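PDB 6I2M: kelch repeat and BTB domain-containing protein A55 from Vaccinia virus WR, which probably serves as a substrate-specific adapter of CUL3-containing E3 ubiquitin ligases that mark host proteins for proteasomal degradation. Local coordinates for residues A[27-32]-A[69-73]; A[34-39]-A[76-80]; A[63-67]-A[97-101]. All coordinates share one frame; numbering follows the deposited sequence.

Contact 1: residues A[27-32]-A[69-73]; sequences INDERI and YQSVN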
ATOM      1  N   ILE A  27      25.203  -6.153   0.479  1.00 78.95           N
ATOM      2  CA  ILE A  27      25.526  -7.228   1.421  1.00 79.54           C
ATOM      3  C   ILE A  27      26.653  -8.038   0.767  1.00 86.05           C
ATOM      4  O   ILE A  27      26.395  -8.861  -0.118  1.00 86.53           O
ATOM      5  CB  ILE A  27      24.285  -8.092   1.816  1.00 82.09           C
ATOM      6  CG1 ILE A  27      23.143  -7.224   2.384  1.00 80.86           C
ATOM      7  CG2 ILE A  27      24.665  -9.201   2.809  1.00 83.35           C
ATOM      8  CD1 ILE A  27      21.796  -7.534   1.805  1.00 87.85           C
ATOM      9  N   ASN A  28      27.907  -7.745   1.176  1.00 83.91           N
ATOM     10  CA  ASN A  28      29.157  -8.341   0.685  1.00 85.91           C
ATOM     11  C   ASN A  28      29.373  -8.094  -0.823  1.00 91.40           C
ATOM     12  O   ASN A  28      30.119  -7.178  -1.178  1.00 91.58           O
ATOM     13  CB  ASN A  28      29.283  -9.832   1.060  1.00 87.39           C
ATOM     14  CG  ASN A  28      29.309 -10.099   2.546  1.00108.51           C
ATOM     15  OD1 ASN A  28      30.214  -9.666   3.271  1.00102.22           O
ATOM     16  ND2 ASN A  28      28.321 -10.835   3.031  1.00100.16           N
ATOM     17  N   ASP A  29      28.711  -8.884  -1.698  1.00 88.72           N
ATOM     18  CA  ASP A  29      28.819  -8.776  -3.159  1.00 89.67           C
ATOM     19  C   ASP A  29      27.450  -8.681  -3.856  1.00 92.35           C
ATOM     20  O   ASP A  29      27.391  -8.448  -5.067  1.00 92.53           O
ATOM     21  CB  ASP A  29      29.637  -9.951  -3.727  1.00 94.02           C
ATOM     22  CG  ASP A  29      31.086  -9.970  -3.278  1.00105.83           C
ATOM     23  OD1 ASP A  29      31.841  -9.051  -3.667  1.00106.89           O
ATOM     24  OD2 ASP A  29      31.467 -10.907  -2.546  1.00112.58           O
ATOM     25  N   GLU A  30      26.359  -8.850  -3.087  1.00 87.40           N
ATOM     26  CA  GLU A  30      24.980  -8.804  -3.579  1.00 86.21           C
ATOM     27  C   GLU A  30      24.382  -7.397  -3.476  1.00 87.85           C
ATOM     28  O   GLU A  30      24.695  -6.661  -2.536  1.00 86.40           O
ATOM     29  CB  GLU A  30      24.105  -9.816  -2.822  1.00 87.30           C
ATOM     30  CG  GLU A  30      24.462 -11.276  -3.064  1.00 99.93           C
ATOM     31  CD  GLU A  30      23.807 -11.971  -4.246  1.00122.99           C
ATOM     32  OE1 GLU A  30      23.260 -11.279  -5.134  1.00118.12           O
ATOM     33  OE2 GLU A  30      23.849 -13.222  -4.282  1.00118.95           O
ATOM     34  N   ARG A  31      23.512  -7.033  -4.440  1.00 83.84           N
ATOM     35  CA  ARG A  31      22.858  -5.722  -4.505  1.00 82.18           C
ATOM     36  C   ARG A  31      21.339  -5.827  -4.673  1.00 84.77           C
ATOM     37  O   ARG A  31      20.864  -6.591  -5.517  1.00 85.20           O
ATOM     38  CB  ARG A  31      23.457  -4.869  -5.637  1.00 83.19           C
ATOM     39  CG  ARG A  31      24.805  -4.246  -5.304  1.00 93.32           C
ATOM     40  CD  ARG A  31      25.379  -3.512  -6.497  1.00104.84           C
ATOM     41  NE  ARG A  31      26.554  -2.717  -6.136  1.00114.51           N
ATOM     42  CZ  ARG A  31      26.532  -1.410  -5.896  1.00128.75           C
ATOM     43  NH1 ARG A  31      25.395  -0.730  -5.980  1.00115.40           N
ATOM     44  NH2 ARG A  31      27.650  -0.771  -5.577  1.00116.58           N
ATOM     45  N   ILE A  32      20.584  -5.056  -3.863  1.00 79.48           N
ATOM     46  CA  ILE A  32      19.116  -4.993  -3.902  1.00 78.36           C
ATOM     47  C   ILE A  32      18.695  -3.533  -4.105  1.00 81.02           C
ATOM     48  O   ILE A  32      19.005  -2.684  -3.267  1.00 79.67           O
ATOM     49  CB  ILE A  32      18.427  -5.618  -2.645  1.00 80.65           C
ATOM     50  CG1 ILE A  32      19.006  -7.005  -2.277  1.00 81.98           C
ATOM     51  CG2 ILE A  32      16.899  -5.682  -2.832  1.00 80.88           C
ATOM     52  CD1 ILE A  32      18.983  -7.326  -0.776  1.00 88.70           C
ATOM     53  N   TYR A  69      21.917 -12.157   3.697  1.00 80.85           N
ATOM     54  CA  TYR A  69      21.372 -11.693   2.411  1.00 80.15           C
ATOM     55  C   TYR A  69      19.939 -12.159   2.135  1.00 84.28           C
ATOM     56  O   TYR A  69      19.083 -11.315   1.866  1.00 82.71           O
ATOM     57  CB  TYR A  69      22.297 -12.045   1.222  1.00 82.50           C
ATOM     58  CG  TYR A  69      21.645 -11.864  -0.137  1.00 84.14           C
ATOM     59  CD1 TYR A  69      21.313 -10.597  -0.611  1.00 84.70           C
ATOM     60  CD2 TYR A  69      21.342 -12.961  -0.938  1.00 86.52           C
ATOM     61  CE1 TYR A  69      20.687 -10.428  -1.845  1.00 85.63           C
ATOM     62  CE2 TYR A  69      20.726 -12.803  -2.180  1.00 87.64           C
ATOM     63  CZ  TYR A  69      20.404 -11.533  -2.631  1.00 93.95           C
ATOM     64  OH  TYR A  69      19.801 -11.364  -3.854  1.00 95.83           O
ATOM     65  N   GLN A  70      19.690 -13.489   2.159  1.00 82.55           N
ATOM     66  CA  GLN A  70      18.371 -14.081   1.901  1.00 82.74           C
ATOM     67  C   GLN A  70      17.319 -13.565   2.889  1.00 85.00           C
ATOM     68  O   GLN A  70      16.158 -13.409   2.512  1.00 84.29           O
ATOM     69  CB  GLN A  70      18.445 -15.622   1.888  1.00 86.45           C
ATOM     70  CG  GLN A  70      17.226 -16.334   1.272  1.00102.18           C
ATOM     71  CD  GLN A  70      16.948 -15.984  -0.177  1.00120.86           C
ATOM     72  OE1 GLN A  70      17.852 -15.892  -1.018  1.00116.93           O
ATOM     73  NE2 GLN A  70      15.678 -15.791  -0.500  1.00112.03           N
ATOM     74  N   SER A  71      17.746 -13.251   4.129  1.00 80.79           N
ATOM     75  CA  SER A  71      16.903 -12.689   5.180  1.00 79.57           C
ATOM     76  C   SER A  71      16.493 -11.255   4.808  1.00 81.32           C
ATOM     77  O   SER A  71      15.298 -10.964   4.792  1.00 80.42           O
ATOM     78  CB  SER A  71      17.634 -12.716   6.519  1.00 83.44           C
ATOM     79  OG  SER A  71      16.841 -12.178   7.563  1.00 92.10           O
ATOM     80  N   VAL A  72      17.478 -10.386   4.465  1.00 76.91           N
ATOM     81  CA  VAL A  72      17.267  -8.985   4.059  1.00 75.25           C
ATOM     82  C   VAL A  72      16.386  -8.916   2.796  1.00 79.33           C
ATOM     83  O   VAL A  72      15.417  -8.156   2.782  1.00 78.26           O
ATOM     84  CB  VAL A  72      18.603  -8.187   3.908  1.00 78.61           C
ATOM     85  CG1 VAL A  72      18.363  -6.769   3.396  1.00 77.26           C
ATOM     86  CG2 VAL A  72      19.377  -8.135   5.220  1.00 78.40           C
ATOM     87  N   ASN A  73      16.704  -9.738   1.769  1.00 77.10           N
ATOM     88  CA  ASN A  73      15.980  -9.817   0.493  1.00 77.35           C
ATOM     89  C   ASN A  73      14.496 -10.161   0.678  1.00 81.42           C
ATOM     90  O   ASN A  73      13.643  -9.500   0.083  1.00 80.55           O
ATOM     91  CB  ASN A  73      16.657 -10.813  -0.460  1.00 79.45           C
ATOM     92  CG  ASN A  73      16.114 -10.780  -1.867  1.00102.56           C
ATOM     93  OD1 ASN A  73      16.456  -9.908  -2.673  1.00 96.67           O
ATOM     94  ND2 ASN A  73      15.252 -11.730  -2.191  1.00 95.62           N
TER
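Glu30 lies flat over one face of the Tyr69 ring. Its CG sits 3.9 Å from the ring centroid and only 2° off the ring normal, a CH-pi contact over the centre of the face. The glutamate chain bends at its second torsion, and this lays its carboxylate along the ring; the two planes are 5° apart. CD of Glu30 is 3.8 Å from CZ of Tyr69, so the stack runs from the CB end of the chain to the carboxylate. The ring reaches the strand because CG of Tyr69 is anti to the backbone N (chi1 167°). CB of Asn73, one helical turn on, lies over the opposite face of the ring, offset toward the rim. The ring is thus held between the strand and its own helix.

The two isoleucines extend the contact inward. CD1 of Ile27 meets the ring edge in its plane, 3.9 Å from CD1 of Tyr69. The same methyl meets Val72 tip to tip, at 3.9 Å from CG1 of Val72. CD1 of Ile32 approaches the ring obliquely, 3.7 Å from CE1 of Tyr69, and CG1 of Ile32 rests 3.9 Å from OD1 of Asn73. Glu30 is exposed, whereas Ile27, Ile32 and Val72 are buried.

Backbone bonds between Ile27 and Glu30 run in both directions and close the tight turn that leads into strand 30-34. The short axes of strand 30-32 and helix 69-73 run nearly parallel. This is a helix laid against the hairpin of strands 23-27 and 30-34 in the small sheet of a BTB/POZ domain.

Contact 2: residues A[34-39]-A[76-80]; sequences AHKLIL and IDYIY
Within the BTB/POZ fold, this contact joins the start of helix 36-42 to the end of helix 69-79. Its polar centre is His35, at the N-cap position of helix 36-42, with Tyr80, the residue that leaves helix 69-79. ND1 of His35 and OH of Tyr80 are hydrogen-bonded at 2.8 Å and 178°, almost perfectly straight. Either atom could be the donor. The hydroxyl lies in the plane of the imidazole, at its edge, and ND1 in turn lies near the plane of the phenol ring. The other imidazole nitrogen, NE2, is bonded to the backbone O of Arg19. Both nitrogens of this buried ring therefore have partners, which should fix its rotation.

Ile38 packs over one face of the Tyr80 ring. Its CG2 is 3.9 Å from the ring centroid and 20° off the normal, a CH-pi contact displaced toward the CZ end. With chi1 at -53°, CG1 of Ile38 lies beside the backbone N and CG2 is anti to it; CG2 also meets Ile79, whose own CG2 is 3.7 Å away. The two isoleucine side chains lie alongside each other, pointing opposite ways. Arg15 of helix 4-17 forms a cation-pi contact with the Tyr80 ring.

Leu39 carries the apolar part deeper, toward Ile23 and Ile25 of the sheet. All the touching residues are buried. The second subunit comes close on the side of helix 36-42, where its Leu37 packs on His35 and Ile38. The helix 36-42 side of the contact is therefore part of the interface between two copies of the protein. At its inner end, CD2 of Leu39 touches two side chains of helix 69-79: CD1 of Ile79 at 3.8 Å and CG1 of Ile76 at 4.1 Å.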
ATOM      1  N   ALA A  34      15.828  -0.622  -4.334  1.00 75.32           N
ATOM      2  CA  ALA A  34      14.513  -0.283  -3.786  1.00 74.32           C
ATOM      3  C   ALA A  34      14.269   1.237  -3.759  1.00 77.39           C
ATOM      4  O   ALA A  34      15.052   1.999  -4.335  1.00 77.53           O
ATOM      5  CB  ALA A  34      14.364  -0.876  -2.389  1.00 74.29           C
ATOM      6  N   HIS A  35      13.173   1.666  -3.107  1.00 72.89           N
ATOM      7  CA  HIS A  35      12.784   3.070  -2.966  1.00 72.49           C
ATOM      8  C   HIS A  35      12.934   3.508  -1.504  1.00 74.95           C
ATOM      9  O   HIS A  35      12.547   2.759  -0.601  1.00 73.66           O
ATOM     10  CB  HIS A  35      11.340   3.280  -3.455  1.00 73.56           C
ATOM     11  CG  HIS A  35      11.083   2.724  -4.822  1.00 77.60           C
ATOM     12  ND1 HIS A  35      10.863   1.372  -5.021  1.00 79.22           N
ATOM     13  CD2 HIS A  35      11.028   3.354  -6.017  1.00 80.28           C
ATOM     14  CE1 HIS A  35      10.681   1.224  -6.323  1.00 79.58           C
ATOM     15  NE2 HIS A  35      10.774   2.389  -6.964  1.00 80.58           N
ATOM     16  N   LYS A  36      13.510   4.711  -1.281  1.00 71.48           N
ATOM     17  CA  LYS A  36      13.755   5.306   0.044  1.00 70.70           C
ATOM     18  C   LYS A  36      12.491   5.433   0.896  1.00 73.90           C
ATOM     19  O   LYS A  36      12.529   5.141   2.092  1.00 72.84           O
ATOM     20  CB  LYS A  36      14.421   6.686  -0.091  1.00 73.84           C
ATOM     21  CG  LYS A  36      15.913   6.637  -0.364  1.00 86.26           C
ATOM     22  CD  LYS A  36      16.509   8.032  -0.332  1.00 96.18           C
ATOM     23  CE  LYS A  36      17.950   8.048  -0.768  1.00105.45           C
ATOM     24  NZ  LYS A  36      18.528   9.413  -0.687  1.00114.23           N
ATOM     25  N   LEU A  37      11.384   5.874   0.272  1.00 70.99           N
ATOM     26  CA  LEU A  37      10.074   6.089   0.889  1.00 70.94           C
ATOM     27  C   LEU A  37       9.427   4.790   1.396  1.00 74.61           C
ATOM     28  O   LEU A  37       8.909   4.770   2.514  1.00 74.22           O
ATOM     29  CB  LEU A  37       9.162   6.819  -0.120  1.00 71.95           C
ATOM     30  CG  LEU A  37       7.669   6.930   0.185  1.00 77.10           C
ATOM     31  CD1 LEU A  37       7.385   8.039   1.188  1.00 77.92           C
ATOM     32  CD2 LEU A  37       6.895   7.173  -1.082  1.00 80.29           C
ATOM     33  N   ILE A  38       9.455   3.723   0.567  1.00 71.10           N
ATOM     34  CA  ILE A  38       8.877   2.404   0.855  1.00 70.71           C
ATOM     35  C   ILE A  38       9.571   1.731   2.054  1.00 74.28           C
ATOM     36  O   ILE A  38       8.882   1.243   2.952  1.00 74.14           O
ATOM     37  CB  ILE A  38       8.844   1.504  -0.427  1.00 74.06           C
ATOM     38  CG1 ILE A  38       8.140   2.201  -1.629  1.00 75.26           C
ATOM     39  CG2 ILE A  38       8.256   0.111  -0.165  1.00 74.75           C
ATOM     40  CD1 ILE A  38       6.590   2.580  -1.479  1.00 82.80           C
ATOM     41  N   LEU A  39      10.921   1.734   2.079  1.00 70.43           N
ATOM     42  CA  LEU A  39      11.720   1.153   3.166  1.00 69.80           C
ATOM     43  C   LEU A  39      11.534   1.901   4.491  1.00 73.63           C
ATOM     44  O   LEU A  39      11.587   1.280   5.551  1.00 73.09           O
ATOM     45  CB  LEU A  39      13.212   1.110   2.795  1.00 69.77           C
ATOM     46  CG  LEU A  39      13.645   0.086   1.743  1.00 74.74           C
ATOM     47  CD1 LEU A  39      14.973   0.473   1.137  1.00 75.14           C
ATOM     48  CD2 LEU A  39      13.743  -1.317   2.332  1.00 77.18           C
ATOM     49  N   ILE A  76      12.585  -7.267   2.444  1.00 75.03           N
ATOM     50  CA  ILE A  76      12.269  -6.193   1.492  1.00 74.49           C
ATOM     51  C   ILE A  76      11.039  -6.642   0.686  1.00 79.32           C
ATOM     52  O   ILE A  76      10.129  -5.842   0.478  1.00 78.72           O
ATOM     53  CB  ILE A  76      13.485  -5.795   0.602  1.00 77.61           C
ATOM     54  CG1 ILE A  76      14.620  -5.192   1.458  1.00 77.47           C
ATOM     55  CG2 ILE A  76      13.081  -4.814  -0.521  1.00 78.26           C
ATOM     56  CD1 ILE A  76      16.009  -5.378   0.883  1.00 85.86           C
ATOM     57  N   ASP A  77      10.983  -7.942   0.311  1.00 77.22           N
ATOM     58  CA  ASP A  77       9.847  -8.549  -0.392  1.00 78.18           C
ATOM     59  C   ASP A  77       8.586  -8.480   0.481  1.00 81.98           C
ATOM     60  O   ASP A  77       7.490  -8.298  -0.049  1.00 81.94           O
ATOM     61  CB  ASP A  77      10.153 -10.008  -0.787  1.00 81.57           C
ATOM     62  CG  ASP A  77      11.165 -10.187  -1.909  1.00 91.98           C
ATOM     63  OD1 ASP A  77      11.273  -9.281  -2.767  1.00 91.99           O
ATOM     64  OD2 ASP A  77      11.830 -11.244  -1.942  1.00 98.98           O
ATOM     65  N   TYR A  78       8.758  -8.586   1.820  1.00 78.24           N
ATOM     66  CA  TYR A  78       7.678  -8.477   2.803  1.00 78.27           C
ATOM     67  C   TYR A  78       7.189  -7.025   2.912  1.00 80.47           C
ATOM     68  O   TYR A  78       5.989  -6.811   3.099  1.00 80.75           O
ATOM     69  CB  TYR A  78       8.106  -9.033   4.174  1.00 79.81           C
ATOM     70  CG  TYR A  78       6.997  -9.037   5.203  1.00 82.29           C
ATOM     71  CD1 TYR A  78       5.978  -9.986   5.158  1.00 86.00           C
ATOM     72  CD2 TYR A  78       6.965  -8.094   6.227  1.00 82.17           C
ATOM     73  CE1 TYR A  78       4.951  -9.989   6.098  1.00 87.69           C
ATOM     74  CE2 TYR A  78       5.941  -8.087   7.172  1.00 83.87           C
ATOM     75  CZ  TYR A  78       4.938  -9.041   7.108  1.00 93.15           C
ATOM     76  OH  TYR A  78       3.929  -9.043   8.042  1.00 95.32           O
ATOM     77  N   ILE A  79       8.113  -6.035   2.780  1.00 75.20           N
ATOM     78  CA  ILE A  79       7.803  -4.594   2.789  1.00 73.99           C
ATOM     79  C   ILE A  79       6.933  -4.299   1.550  1.00 78.14           C
ATOM     80  O   ILE A  79       5.982  -3.519   1.632  1.00 77.61           O
ATOM     81  CB  ILE A  79       9.097  -3.714   2.873  1.00 75.97           C
ATOM     82  CG1 ILE A  79       9.814  -3.906   4.228  1.00 76.04           C
ATOM     83  CG2 ILE A  79       8.802  -2.225   2.641  1.00 76.09           C
ATOM     84  CD1 ILE A  79      11.330  -3.624   4.246  1.00 82.54           C
ATOM     85  N   TYR A  80       7.229  -4.989   0.428  1.00 75.30           N
ATOM     86  CA  TYR A  80       6.480  -4.912  -0.825  1.00 75.85           C
ATOM     87  C   TYR A  80       5.299  -5.919  -0.800  1.00 81.51           C
ATOM     88  O   TYR A  80       4.998  -6.477   0.259  1.00 81.19           O
ATOM     89  CB  TYR A  80       7.419  -5.101  -2.035  1.00 76.94           C
ATOM     90  CG  TYR A  80       8.310  -3.902  -2.302  1.00 77.43           C
ATOM     91  CD1 TYR A  80       9.510  -3.733  -1.619  1.00 78.51           C
ATOM     92  CD2 TYR A  80       7.957  -2.944  -3.249  1.00 78.24           C
ATOM     93  CE1 TYR A  80      10.329  -2.629  -1.854  1.00 78.45           C
ATOM     94  CE2 TYR A  80       8.775  -1.841  -3.501  1.00 78.51           C
ATOM     95  CZ  TYR A  80       9.961  -1.690  -2.801  1.00 84.39           C
ATOM     96  OH  TYR A  80      10.772  -0.607  -3.038  1.00 84.28           O
TER

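Contact 3: residues A[63-67]-A[97-101]; sequences NLSHL and TADFL
The aromatic part of this contact is His66 against Phe100. The edge of the imidazole points at the face of the phenyl ring in an offset edge-to-face pair. The centroids are 4.9 Å apart and the planes stand at 80°. NE2 of His66 leads, 3.4 Å from CZ of Phe100, near the rim of the ring. The imidazole is brought there by its first torsion: CG of His66 sits between the backbone N and the carbonyl carbon (chi1 67°). CG of Leu67 lies over one imidazole face, toward its rim.

The apolar part is made by two leucines at the ends of a type I turn, Leu64 to Leu67. CD2 of Leu64 meets the Phe100 ring at its edge, 3.9 Å from CE1 of Phe100. Leu67 straddles two residues of helix 91-101. Its CD1 comes obliquely to the phenyl ring, 3.7 Å from CD1 of Phe100, while its CD2 lies 3.8 Å from CG2 of Thr97. The methyl of Thr97 faces the leucine because it is anti to the backbone N. That leaves OG1 to bond with Tyr93 O and with Ser71 OG. Deeper in, CD1 of Leu64 reaches CD2 of Leu101 at 4.3 Å.

Phe100 is also used by the chain of another protein in the assembly, with edge-to-face aromatic pairs, and basic side chains of that protein pack on Leu64, His66 and Phe100. The BTB domain is the part that binds CUL3. The ring thus has two sets of neighbours, the turn of its own domain and the aromatic and basic side chains of the partner; with no hydrogen bond between the segments, shape and apolar packing set how turn and helix meet.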
ATOM      1  N   ASN A  63      25.409  -0.083   3.205  1.00 77.20           N
ATOM      2  CA  ASN A  63      26.152  -1.325   3.436  1.00 77.49           C
ATOM      3  C   ASN A  63      25.686  -2.061   4.698  1.00 80.25           C
ATOM      4  O   ASN A  63      25.901  -1.583   5.815  1.00 79.64           O
ATOM      5  CB  ASN A  63      27.667  -1.064   3.454  1.00 80.00           C
ATOM      6  CG  ASN A  63      28.541  -2.302   3.423  1.00105.36           C
ATOM      7  OD1 ASN A  63      28.161  -3.369   2.921  1.00100.35           O
ATOM      8  ND2 ASN A  63      29.751  -2.179   3.948  1.00 98.15           N
ATOM      9  N   LEU A  64      25.037  -3.222   4.506  1.00 76.46           N
ATOM     10  CA  LEU A  64      24.529  -4.071   5.587  1.00 75.96           C
ATOM     11  C   LEU A  64      25.082  -5.505   5.451  1.00 80.95           C
ATOM     12  O   LEU A  64      24.327  -6.479   5.505  1.00 80.57           O
ATOM     13  CB  LEU A  64      22.983  -4.062   5.615  1.00 74.99           C
ATOM     14  CG  LEU A  64      22.288  -2.742   5.981  1.00 78.72           C
ATOM     15  CD1 LEU A  64      20.854  -2.731   5.488  1.00 78.14           C
ATOM     16  CD2 LEU A  64      22.327  -2.481   7.484  1.00 80.85           C
ATOM     17  N   SER A  65      26.416  -5.618   5.289  1.00 78.70           N
ATOM     18  CA  SER A  65      27.144  -6.881   5.121  1.00 79.99           C
ATOM     19  C   SER A  65      27.146  -7.790   6.358  1.00 84.24           C
ATOM     20  O   SER A  65      27.364  -8.995   6.218  1.00 85.03           O
ATOM     21  CB  SER A  65      28.571  -6.616   4.652  1.00 84.81           C
ATOM     22  OG  SER A  65      28.581  -6.036   3.359  1.00 93.62           O
ATOM     23  N   HIS A  66      26.892  -7.222   7.558  1.00 79.94           N
ATOM     24  CA  HIS A  66      26.856  -7.965   8.823  1.00 80.25           C
ATOM     25  C   HIS A  66      25.553  -8.774   9.020  1.00 83.27           C
ATOM     26  O   HIS A  66      25.450  -9.544   9.979  1.00 83.57           O
ATOM     27  CB  HIS A  66      27.137  -7.032  10.015  1.00 80.71           C
ATOM     28  CG  HIS A  66      26.073  -6.007  10.254  1.00 82.71           C
ATOM     29  ND1 HIS A  66      25.990  -4.860   9.484  1.00 83.71           N
ATOM     30  CD2 HIS A  66      25.085  -5.986  11.177  1.00 83.91           C
ATOM     31  CE1 HIS A  66      24.953  -4.187   9.955  1.00 82.07           C
ATOM     32  NE2 HIS A  66      24.379  -4.825  10.976  1.00 82.49           N
ATOM     33  N   LEU A  67      24.576  -8.608   8.104  1.00 78.55           N
ATOM     34  CA  LEU A  67      23.284  -9.304   8.119  1.00 78.03           C
ATOM     35  C   LEU A  67      23.196 -10.336   6.978  1.00 82.62           C
ATOM     36  O   LEU A  67      23.903 -10.202   5.977  1.00 82.52           O
ATOM     37  CB  LEU A  67      22.120  -8.296   8.017  1.00 76.49           C
ATOM     38  CG  LEU A  67      22.017  -7.215   9.104  1.00 80.25           C
ATOM     39  CD1 LEU A  67      21.264  -6.008   8.593  1.00 79.13           C
ATOM     40  CD2 LEU A  67      21.363  -7.748  10.372  1.00 82.90           C
ATOM     41  N   THR A  97      17.275 -10.112  11.936  1.00 75.53           N
ATOM     42  CA  THR A  97      17.425  -9.008  10.989  1.00 73.80           C
ATOM     43  C   THR A  97      16.266  -8.013  11.139  1.00 76.41           C
ATOM     44  O   THR A  97      16.494  -6.802  11.077  1.00 74.88           O
ATOM     45  CB  THR A  97      17.581  -9.544   9.559  1.00 82.23           C
ATOM     46  OG1 THR A  97      18.468 -10.666   9.552  1.00 83.37           O
ATOM     47  CG2 THR A  97      18.083  -8.488   8.596  1.00 79.65           C
ATOM     48  N   ALA A  98      15.032  -8.528  11.354  1.00 73.32           N
ATOM     49  CA  ALA A  98      13.829  -7.716  11.558  1.00 72.50           C
ATOM     50  C   ALA A  98      13.913  -6.928  12.863  1.00 76.01           C
ATOM     51  O   ALA A  98      13.369  -5.828  12.940  1.00 75.08           O
ATOM     52  CB  ALA A  98      12.586  -8.593  11.557  1.00 74.30           C
ATOM     53  N   ASP A  99      14.601  -7.488  13.880  1.00 73.14           N
ATOM     54  CA  ASP A  99      14.805  -6.858  15.186  1.00 73.06           C
ATOM     55  C   ASP A  99      15.798  -5.698  15.087  1.00 75.95           C
ATOM     56  O   ASP A  99      15.604  -4.676  15.746  1.00 75.47           O
ATOM     57  CB  ASP A  99      15.273  -7.895  16.222  1.00 76.29           C
ATOM     58  CG  ASP A  99      15.239  -7.435  17.670  1.00 86.27           C
ATOM     59  OD1 ASP A  99      14.481  -6.486  17.980  1.00 85.95           O
ATOM     60  OD2 ASP A  99      15.952  -8.039  18.497  1.00 93.50           O
ATOM     61  N   PHE A 100      16.852  -5.858  14.258  1.00 72.04           N
ATOM     62  CA  PHE A 100      17.880  -4.844  14.013  1.00 71.06           C
ATOM     63  C   PHE A 100      17.288  -3.677  13.215  1.00 73.83           C
ATOM     64  O   PHE A 100      17.427  -2.525  13.628  1.00 73.17           O
ATOM     65  CB  PHE A 100      19.092  -5.463  13.279  1.00 73.04           C
ATOM     66  CG  PHE A 100      20.134  -4.470  12.809  1.00 74.05           C
ATOM     67  CD1 PHE A 100      20.118  -3.982  11.507  1.00 76.34           C
ATOM     68  CD2 PHE A 100      21.126  -4.017  13.672  1.00 76.48           C
ATOM     69  CE1 PHE A 100      21.066  -3.051  11.081  1.00 76.94           C
ATOM     70  CE2 PHE A 100      22.077  -3.089  13.242  1.00 78.95           C
ATOM     71  CZ  PHE A 100      22.039  -2.611  11.951  1.00 76.39           C
ATOM     72  N   LEU A 101      16.624  -3.983  12.080  1.00 69.94           N
ATOM     73  CA  LEU A 101      15.997  -2.991  11.202  1.00 68.98           C
ATOM     74  C   LEU A 101      14.705  -2.397  11.791  1.00 72.94           C
ATOM     75  O   LEU A 101      14.197  -1.402  11.272  1.00 72.08           O
ATOM     76  CB  LEU A 101      15.767  -3.564   9.790  1.00 68.87           C
ATOM     77  CG  LEU A 101      17.026  -3.913   8.979  1.00 73.63           C
ATOM     78  CD1 LEU A 101      16.713  -4.931   7.902  1.00 74.06           C
ATOM     79  CD2 LEU A 101      17.673  -2.668   8.373  1.00 75.36           C
TER

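In the fold
All three contacts lie in the BTB/POZ domain of this N-terminal piece, which lacks the Kelch repeats. Contacts 1 and 2 use successive parts of helix 69-79, against strand 30-34 and helix 36-42, and touch where CG2 of Ile32 packs on CD1 of Ile76. Contact 2 is wholly buried and holds a polar bond, close to the second subunit. Contact 1 is only partly buried: its isoleucines face the core, and a carboxylate stacks on a ring nearer the surface. Contact 3 is mostly buried and apolar, but adjoins the chain of another protein. Contacts 1 and 3 meet through Asn28 with Ser65 and Ser71 with Thr97. Contacts 2 and 3 do not touch; their nearest atoms are about 7 Å apart.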